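Local coordinates for protein Glucanase/chitosanase (Paenibacillus fukuinensis, PDB 4ZY9) that binds chitosan as a family 32 carbohydrate-binding module, one beta-sandwich domain of a longer chitosanase/glucanase that probably hydrolyses glycosidic bonds, at residues A[8-13]-A[52-57]; A[77-82]-A[110-115]. The protein carries 1 engineered substitution. All blocks are in the same frame, centred on the assembly; numbering follows the deposited sequence.

Contact 1: residues A[8-13]-A[52-57]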
ATOM      1  N   ASN A   8       3.001   2.553  13.908  1.00  7.51           N
ATOM      2  CA  ASN A   8       3.089   2.184  12.461  1.00  6.28           C
ATOM      3  C   ASN A   8       4.082   1.074  12.243  1.00  6.48           C
ATOM      4  O   ASN A   8       5.357   1.289  12.299  1.00  8.03           O
ATOM      5  CB  ASN A   8       3.432   3.357  11.656  1.00  7.13           C
ATOM      6  CG  ASN A   8       3.714   3.029  10.200  1.00  6.06           C
ATOM      7  OD1 ASN A   8       3.311   1.989   9.694  1.00  5.60           O
ATOM      8  ND2 ASN A   8       4.331   3.951   9.508  1.00  6.29           N
ATOM      9  N   LEU A   9       3.608  -0.130  12.005  1.00  6.14           N
ATOM     10  CA  LEU A   9       4.447  -1.321  11.910  1.00  5.91           C
ATOM     11  C   LEU A   9       5.242  -1.366  10.630  1.00  5.21           C
ATOM     12  O   LEU A   9       6.196  -2.154  10.483  1.00  6.86           O
ATOM     13  CB  LEU A   9       3.569  -2.607  11.957  1.00  6.44           C
ATOM     14  CG  LEU A   9       2.741  -2.707  13.226  1.00  8.66           C
ATOM     15  CD1 LEU A   9       1.697  -3.805  13.026  1.00  9.87           C
ATOM     16  CD2 LEU A   9       3.545  -2.756  14.499  1.00 10.53           C
ATOM     17  N   ALA A  10       4.865  -0.518   9.677  1.00  5.04           N
ATOM     18  CA  ALA A  10       5.486  -0.547   8.357  1.00  5.13           C
ATOM     19  C   ALA A  10       6.618   0.434   8.172  1.00  5.13           C
ATOM     20  O   ALA A  10       7.252   0.470   7.113  1.00  6.29           O
ATOM     21  CB  ALA A  10       4.426  -0.268   7.299  1.00  5.13           C
ATOM     22  N   LEU A  11       6.846   1.288   9.194  1.00  6.06           N
ATOM     23  CA  LEU A  11       7.872   2.348   9.008  1.00  6.96           C
ATOM     24  C   LEU A  11       9.254   1.801   8.728  1.00  6.69           C
ATOM     25  O   LEU A  11       9.767   0.967   9.427  1.00  6.92           O
ATOM     26  CB  LEU A  11       7.843   3.211  10.295  1.00  6.40           C
ATOM     27  CG  LEU A  11       8.804   4.398  10.293  1.00  7.68           C
ATOM     28  CD1 LEU A  11       8.338   5.411   9.255  1.00  7.96           C
ATOM     29  CD2 LEU A  11       8.968   5.002  11.641  1.00  9.68           C
ATOM     30  N   ASN A  12       9.846   2.264   7.674  1.00  7.52           N
ATOM     31  CA  ASN A  12      11.235   1.881   7.360  0.50  8.64           C
ATOM     32  C   ASN A  12      11.373   0.438   6.922  1.00 10.23           C
ATOM     33  O   ASN A  12      12.490  -0.034   6.934  1.00 11.96           O
ATOM     34  CB  ASN A  12      12.178   2.132   8.573  0.50  8.95           C
ATOM     35  CG  ASN A  12      12.200   3.595   9.026  0.50  9.70           C
ATOM     36  OD1 ASN A  12      12.211   3.883  10.247  0.50 10.64           O
ATOM     37  ND2 ASN A  12      12.101   4.531   8.066  0.50  9.19           N
ATOM     38  N   LYS A  13      10.275  -0.285   6.625  1.00  8.95           N
ATOM     39  CA  LYS A  13      10.335  -1.673   6.249  0.50  9.27           C
ATOM     40  C   LYS A  13      10.500  -1.770   4.743  1.00  8.93           C
ATOM     41  O   LYS A  13      10.273  -0.829   4.005  1.00 10.89           O
ATOM     42  CB  LYS A  13       9.072  -2.357   6.631  0.50  8.89           C
ATOM     43  CG  LYS A  13       8.811  -2.449   8.108  0.50  9.30           C
ATOM     44  CD  LYS A  13       9.896  -3.209   8.854  0.50 11.08           C
ATOM     45  CE  LYS A  13       9.411  -3.678  10.173  0.50 13.33           C
ATOM     46  NZ  LYS A  13       9.331  -2.460  10.961  0.50 16.66           N
ATOM     47  N   VAL A  52       4.373  -4.065   1.589  1.00  4.51           N
ATOM     48  CA  VAL A  52       5.411  -3.969   2.612  1.00  4.57           C
ATOM     49  C   VAL A  52       5.598  -5.290   3.277  1.00  4.53           C
ATOM     50  O   VAL A  52       4.654  -5.995   3.552  1.00  4.84           O
ATOM     51  CB  VAL A  52       5.131  -2.830   3.605  1.00  5.05           C
ATOM     52  CG1 VAL A  52       3.858  -3.011   4.361  1.00  5.46           C
ATOM     53  CG2 VAL A  52       6.314  -2.577   4.491  1.00  5.50           C
ATOM     54  N   ASN A  53       6.893  -5.616   3.574  1.00  4.76           N
ATOM     55  CA  ASN A  53       7.293  -6.765   4.382  1.00  4.75           C
ATOM     56  C   ASN A  53       7.466  -6.275   5.772  1.00  6.10           C
ATOM     57  O   ASN A  53       8.441  -5.513   6.042  1.00  6.42           O
ATOM     58  CB  ASN A  53       8.588  -7.320   3.763  1.00  5.14           C
ATOM     59  CG  ASN A  53       9.100  -8.536   4.518  1.00  5.91           C
ATOM     60  OD1 ASN A  53       8.724  -8.796   5.625  1.00  7.63           O
ATOM     61  ND2 ASN A  53      10.041  -9.249   3.905  1.00  7.24           N
ATOM     62  N   LEU A  54       6.591  -6.610   6.668  1.00  5.97           N
ATOM     63  CA  LEU A  54       6.713  -6.199   8.059  1.00  6.58           C
ATOM     64  C   LEU A  54       7.877  -6.813   8.838  1.00  7.63           C
ATOM     65  O   LEU A  54       8.163  -6.396   9.975  1.00  8.78           O
ATOM     66  CB  LEU A  54       5.374  -6.426   8.773  1.00  6.22           C
ATOM     67  CG  LEU A  54       4.135  -5.801   8.205  1.00  5.90           C
ATOM     68  CD1 LEU A  54       2.968  -6.213   8.967  1.00  6.59           C
ATOM     69  CD2 LEU A  54       4.291  -4.281   8.143  1.00  6.56           C
ATOM     70  N   GLY A  55       8.546  -7.766   8.223  1.00  7.52           N
ATOM     71  CA  GLY A  55       9.788  -8.355   8.807  1.00  9.02           C
ATOM     72  C   GLY A  55       9.500  -9.697   9.445  1.00 11.93           C
ATOM     73  O   GLY A  55      10.377 -10.545   9.550  1.00 13.82           O
ATOM     74  N   SER A  56       8.292  -9.908   9.889  1.00 10.41           N
ATOM     75  CA  SER A  56       7.834 -11.065  10.685  1.00 10.61           C
ATOM     76  C   SER A  56       6.335 -11.054  10.647  1.00 10.30           C
ATOM     77  O   SER A  56       5.749 -10.000  10.198  1.00 10.14           O
ATOM     78  CB  SER A  56       8.348 -11.005  12.119  1.00 13.38           C
ATOM     79  OG  SER A  56       7.833  -9.898  12.843  1.00 15.12           O
ATOM     80  N   SER A  57       5.731 -12.130  11.068  1.00  8.84           N
ATOM     81  CA  SER A  57       4.271 -12.142  11.233  1.00  9.37           C
ATOM     82  C   SER A  57       3.805 -11.178  12.317  1.00  9.85           C
ATOM     83  O   SER A  57       4.257 -11.310  13.475  1.00 11.25           O
ATOM     84  CB  SER A  57       3.816 -13.542  11.512  1.00  9.76           C
ATOM     85  OG  SER A  57       4.080 -14.369  10.409  1.00 10.18           O
TER

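Contact 2: residues A[77-82]-A[110-115]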
ATOM      1  N   ILE A  77      -7.157  -3.677  -0.216  1.00  4.11           N
ATOM      2  CA  ILE A  77      -6.108  -3.936   0.782  0.80  4.73           C
ATOM      3  C   ILE A  77      -6.059  -5.407   1.010  1.00  4.35           C
ATOM      4  O   ILE A  77      -7.121  -6.021   1.270  1.00  5.36           O
ATOM      5  CB  ILE A  77      -6.315  -3.146   2.106  0.80  5.50           C
ATOM      6  CG1 ILE A  77      -6.418  -1.703   1.857  0.80  6.53           C
ATOM      7  CG2 ILE A  77      -5.212  -3.516   3.087  0.80  5.51           C
ATOM      8  CD1 ILE A  77      -5.149  -1.090   1.315  0.80  7.01           C
ATOM      9  N   GLN A  78      -4.888  -6.002   0.925  1.00  4.26           N
ATOM     10  CA  GLN A  78      -4.733  -7.457   1.053  1.00  4.55           C
ATOM     11  C   GLN A  78      -3.641  -7.801   1.990  1.00  4.78           C
ATOM     12  O   GLN A  78      -2.680  -7.010   2.172  1.00  5.41           O
ATOM     13  CB  GLN A  78      -4.455  -8.079  -0.297  1.00  6.00           C
ATOM     14  CG  GLN A  78      -5.416  -7.636  -1.386  1.00  7.41           C
ATOM     15  CD  GLN A  78      -5.089  -8.216  -2.726  1.00  9.78           C
ATOM     16  OE1 GLN A  78      -3.950  -8.635  -2.928  1.00 16.29           O
ATOM     17  NE2 GLN A  78      -5.959  -8.019  -3.738  1.00 12.39           N
ATOM     18  N   VAL A  79      -3.703  -8.957   2.642  1.00  4.26           N
ATOM     19  CA  VAL A  79      -2.685  -9.395   3.571  1.00  4.52           C
ATOM     20  C   VAL A  79      -2.254 -10.809   3.178  1.00  4.18           C
ATOM     21  O   VAL A  79      -3.067 -11.618   2.719  1.00  4.99           O
ATOM     22  CB  VAL A  79      -3.195  -9.337   5.021  1.00  5.82           C
ATOM     23  CG1 VAL A  79      -3.386  -7.856   5.464  1.00  7.92           C
ATOM     24  CG2 VAL A  79      -4.440 -10.158   5.296  1.00  6.18           C
ATOM     25  N   SER A  80      -1.029 -11.095   3.566  1.00  4.62           N
ATOM     26  CA  SER A  80      -0.468 -12.468   3.396  0.70  4.78           C
ATOM     27  C   SER A  80       0.394 -12.803   4.616  1.00  4.66           C
ATOM     28  O   SER A  80       1.157 -11.972   5.103  1.00  5.41           O
ATOM     29  CB  SER A  80       0.373 -12.542   2.123  0.70  4.20           C
ATOM     30  OG  SER A  80       1.159 -13.772   2.115  0.70  3.90           O
ATOM     31  N   ASN A  81       0.233 -14.073   5.109  1.00  4.46           N
ATOM     32  CA  ASN A  81       1.102 -14.592   6.116  1.00  5.06           C
ATOM     33  C   ASN A  81       1.995 -15.704   5.542  1.00  5.33           C
ATOM     34  O   ASN A  81       2.534 -16.516   6.330  1.00  6.53           O
ATOM     35  CB  ASN A  81       0.268 -15.078   7.317  1.00  5.47           C
ATOM     36  CG  ASN A  81       1.132 -15.208   8.512  1.00  5.21           C
ATOM     37  OD1 ASN A  81       2.086 -14.502   8.738  1.00  6.86           O
ATOM     38  ND2 ASN A  81       0.735 -16.142   9.402  1.00  6.08           N
ATOM     39  N   ASP A  82       2.291 -15.675   4.256  1.00  6.06           N
ATOM     40  CA  ASP A  82       3.364 -16.533   3.711  1.00  6.75           C
ATOM     41  C   ASP A  82       4.678 -16.037   4.296  1.00  7.72           C
ATOM     42  O   ASP A  82       4.883 -14.907   4.644  1.00  8.09           O
ATOM     43  CB  ASP A  82       3.438 -16.311   2.233  1.00  7.14           C
ATOM     44  CG  ASP A  82       2.244 -16.816   1.435  1.00  8.98           C
ATOM     45  OD1 ASP A  82       1.683 -17.888   1.707  1.00  9.52           O
ATOM     46  OD2 ASP A  82       1.793 -16.159   0.488  1.00  9.73           O
ATOM     47  N   ARG A 110      -5.941  -9.557  11.643  1.00  6.66           N
ATOM     48  CA  ARG A 110      -5.292 -10.686  10.914  0.80  7.47           C
ATOM     49  C   ARG A 110      -3.872 -10.753  11.314  1.00  6.45           C
ATOM     50  O   ARG A 110      -3.288  -9.785  11.847  1.00  7.98           O
ATOM     51  CB  ARG A 110      -5.505 -10.448   9.425  0.80 11.34           C
ATOM     52  CG  ARG A 110      -6.835 -11.102   9.039  0.80 12.15           C
ATOM     53  CD  ARG A 110      -7.099 -10.996   7.634  0.80 10.99           C
ATOM     54  NE  ARG A 110      -8.526 -11.085   7.392  0.80 10.24           N
ATOM     55  CZ  ARG A 110      -9.162 -12.168   7.044  0.80  9.28           C
ATOM     56  NH1 ARG A 110      -8.486 -13.259   6.783  0.80  9.37           N
ATOM     57  NH2 ARG A 110     -10.484 -12.134   6.897  0.80  9.26           N
ATOM     58  N   THR A 111      -3.225 -11.895  11.089  1.00  6.30           N
ATOM     59  CA  THR A 111      -1.778 -12.002  11.222  0.80  6.39           C
ATOM     60  C   THR A 111      -1.207 -11.938   9.791  1.00  5.20           C
ATOM     61  O   THR A 111      -1.658 -12.648   8.891  1.00  5.81           O
ATOM     62  CB  THR A 111      -1.295 -13.317  11.838  0.80  6.29           C
ATOM     63  OG1 THR A 111      -1.957 -13.392  13.122  0.80  9.09           O
ATOM     64  CG2 THR A 111       0.170 -13.374  11.868  0.80  6.51           C
ATOM     65  N   ALA A 112      -0.280 -11.015   9.600  1.00  5.24           N
ATOM     66  CA  ALA A 112       0.331 -10.822   8.256  1.00  5.77           C
ATOM     67  C   ALA A 112       1.780 -10.489   8.380  1.00  5.08           C
ATOM     68  O   ALA A 112       2.207  -9.815   9.302  1.00  5.48           O
ATOM     69  CB  ALA A 112      -0.390  -9.662   7.541  1.00  7.43           C
ATOM     70  N   LYS A 113       2.534 -11.006   7.431  1.00  4.88           N
ATOM     71  CA  LYS A 113       3.896 -10.565   7.183  1.00  4.90           C
ATOM     72  C   LYS A 113       3.906  -9.520   6.085  1.00  4.37           C
ATOM     73  O   LYS A 113       4.818  -8.646   6.065  1.00  5.42           O
ATOM     74  CB  LYS A 113       4.795 -11.741   6.836  1.00  6.34           C
ATOM     75  CG  LYS A 113       6.242 -11.353   6.628  1.00  6.49           C
ATOM     76  CD  LYS A 113       7.138 -12.542   6.401  1.00  7.79           C
ATOM     77  CE  LYS A 113       8.538 -12.108   6.096  1.00  8.91           C
ATOM     78  NZ  LYS A 113       9.442 -13.251   5.809  1.00 10.51           N
ATOM     79  N   TYR A 114       2.992  -9.562   5.159  1.00  4.22           N
ATOM     80  CA  TYR A 114       2.927  -8.634   4.038  1.00  4.02           C
ATOM     81  C   TYR A 114       1.590  -7.963   3.909  1.00  4.10           C
ATOM     82  O   TYR A 114       0.563  -8.650   4.098  1.00  4.66           O
ATOM     83  CB  TYR A 114       3.262  -9.327   2.706  1.00  4.90           C
ATOM     84  CG  TYR A 114       4.523 -10.121   2.679  1.00  5.30           C
ATOM     85  CD1 TYR A 114       5.748  -9.551   2.419  1.00  5.24           C
ATOM     86  CD2 TYR A 114       4.515 -11.474   3.005  1.00  6.25           C
ATOM     87  CE1 TYR A 114       6.941 -10.290   2.365  1.00  6.14           C
ATOM     88  CE2 TYR A 114       5.728 -12.242   2.991  1.00  6.32           C
ATOM     89  CZ  TYR A 114       6.853 -11.628   2.636  1.00  6.77           C
ATOM     90  OH  TYR A 114       8.043 -12.377   2.676  1.00  8.28           O
ATOM     91  N   VAL A 115       1.574  -6.682   3.577  1.00  3.64           N
ATOM     92  CA  VAL A 115       0.322  -5.943   3.446  1.00  3.51           C
ATOM     93  C   VAL A 115       0.390  -5.198   2.103  1.00  3.59           C
ATOM     94  O   VAL A 115       1.429  -4.514   1.865  1.00  4.05           O
ATOM     95  CB  VAL A 115       0.122  -4.962   4.620  1.00  4.17           C
ATOM     96  CG1 VAL A 115      -1.208  -4.220   4.447  1.00  4.74           C
ATOM     97  CG2 VAL A 115       0.179  -5.706   5.908  1.00  4.51           C
TER

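Contact 1: residues A[8-13]-A[52-57]
Lys13 lies across the carbonyls of Asn53 and Leu54 without giving either a hydrogen bond, and no hydrogen bond joins residues 8-13 to residues 52-57. Its CB stands 3.3 Å from Asn53 O and 3.5 Å from Val52 CG2, a close fit at the foot of the chain. In the conformer described, one of two modelled, bends at chi2 (-60°) and chi4 (-72°) then fold the ammonium back over its own segment, to Leu9 O, with an NZ to O distance of 3.2 Å and the donor above the carbonyl plane. This bond holds for that copy alone, and the very short approach of CE to Leu54 O is doubtful.

The remaining side-chain contacts are mostly apolar. Val52 has CG1 between its backbone N and carbonyl carbon (chi1 62°), and in this pose both its methyls touch Ala10 CB. From the neighbouring part of the strand, Leu54 brings CD2 against the turn, 3.9 Å from Ala10 CA and 3.7 Å from Leu9 O. Two overlapping turns, type I over 8-11 and type II over 10-13, present these surfaces, and the first is braced by an Asx turn in which Asn8 OD1 accepts from Ala10 N at 2.9 Å. A second Asx turn, Asn53 OD1 to Gly55 N, accompanies the corner at Gly55 and Ser56, where the backbone angles of Gly55 favour glycine.

The case illustrates how a loop leading into strand 14-17 can pack across both sheets of a sandwich. Phe31 touches both Ala10 and Val52, Leu54 rests on Val60 of strand 57-67, and backbone bonds tie Leu9 to Val135 in strand 129-136 and Asn53 to Thr14 in strand 14-17.

Contact 2: residues A[77-82]-A[110-115]
At the edge of the Tyr114 ring, near its plane, lies the carbonyl oxygen of Asp82, 3.2 Å from CE2. One ring face carries the CG of adjacent Lys113, set 3.8 Å above the plane and toward the rim, while the ring of Tyr51 meets Tyr114 with planes at about 80°. The phenol OH and Lys113 NZ both bond to Ser83 O, fastening the turn that follows strand 75-80. A leucine in place of Tyr114 would probably deprive Ser83 O of one of these bonds and open a gap beside Asp82 O and Tyr51.

In the backbone, Ser80 O takes two donors in its carbonyl plane: Tyr114 N at 3.0 Å and Lys113 N at 2.9 Å, the latter more bent (140° at the hydrogen). Ser80 N returns a bond to Tyr114 O.

Val79 faces the opposite way from Tyr114. Its CB packs 3.8 Å from Ala112 CB, and with CG1 anti to its carbonyl carbon (chi1 -69°) that methyl lies 4.2 Å from Val115 CG2, the two valines side by side. Ala112 touches Val60 and Val115 touches Val63, both of strand 57-67, which puts this apolar face inside the sandwich.

Two residues, Lys113 and Tyr114, set against Ser80 make a classic beta bulge, here at the corner where the chain passes between the two sheets of a galactose-binding-like beta-sandwich.

Overall arrangement
Contact 1 is complete in sequence before the first segment of contact 2 begins, yet their centres lie about 11 Å apart. They share the antiparallel sheet ordered 14-17, 48-54, 114-122, 75-80, 90-95, in which strands 48-54 and 114-122 are neighbours. Leu54 N probably bonds to Lys113 O at 2.8 Å, and Ser57 OG probably bonds to Asn81 OD1 at 2.6 Å; Asn53 also packs on Lys113 and Tyr114. Each contact includes a corner, at 55-56 and at 113, linking this sheet to the partner sheet containing strands 57-67 and 109-112. Two chain crossings thus lie together at one border of the chitosan-binding module, joining its two sheets.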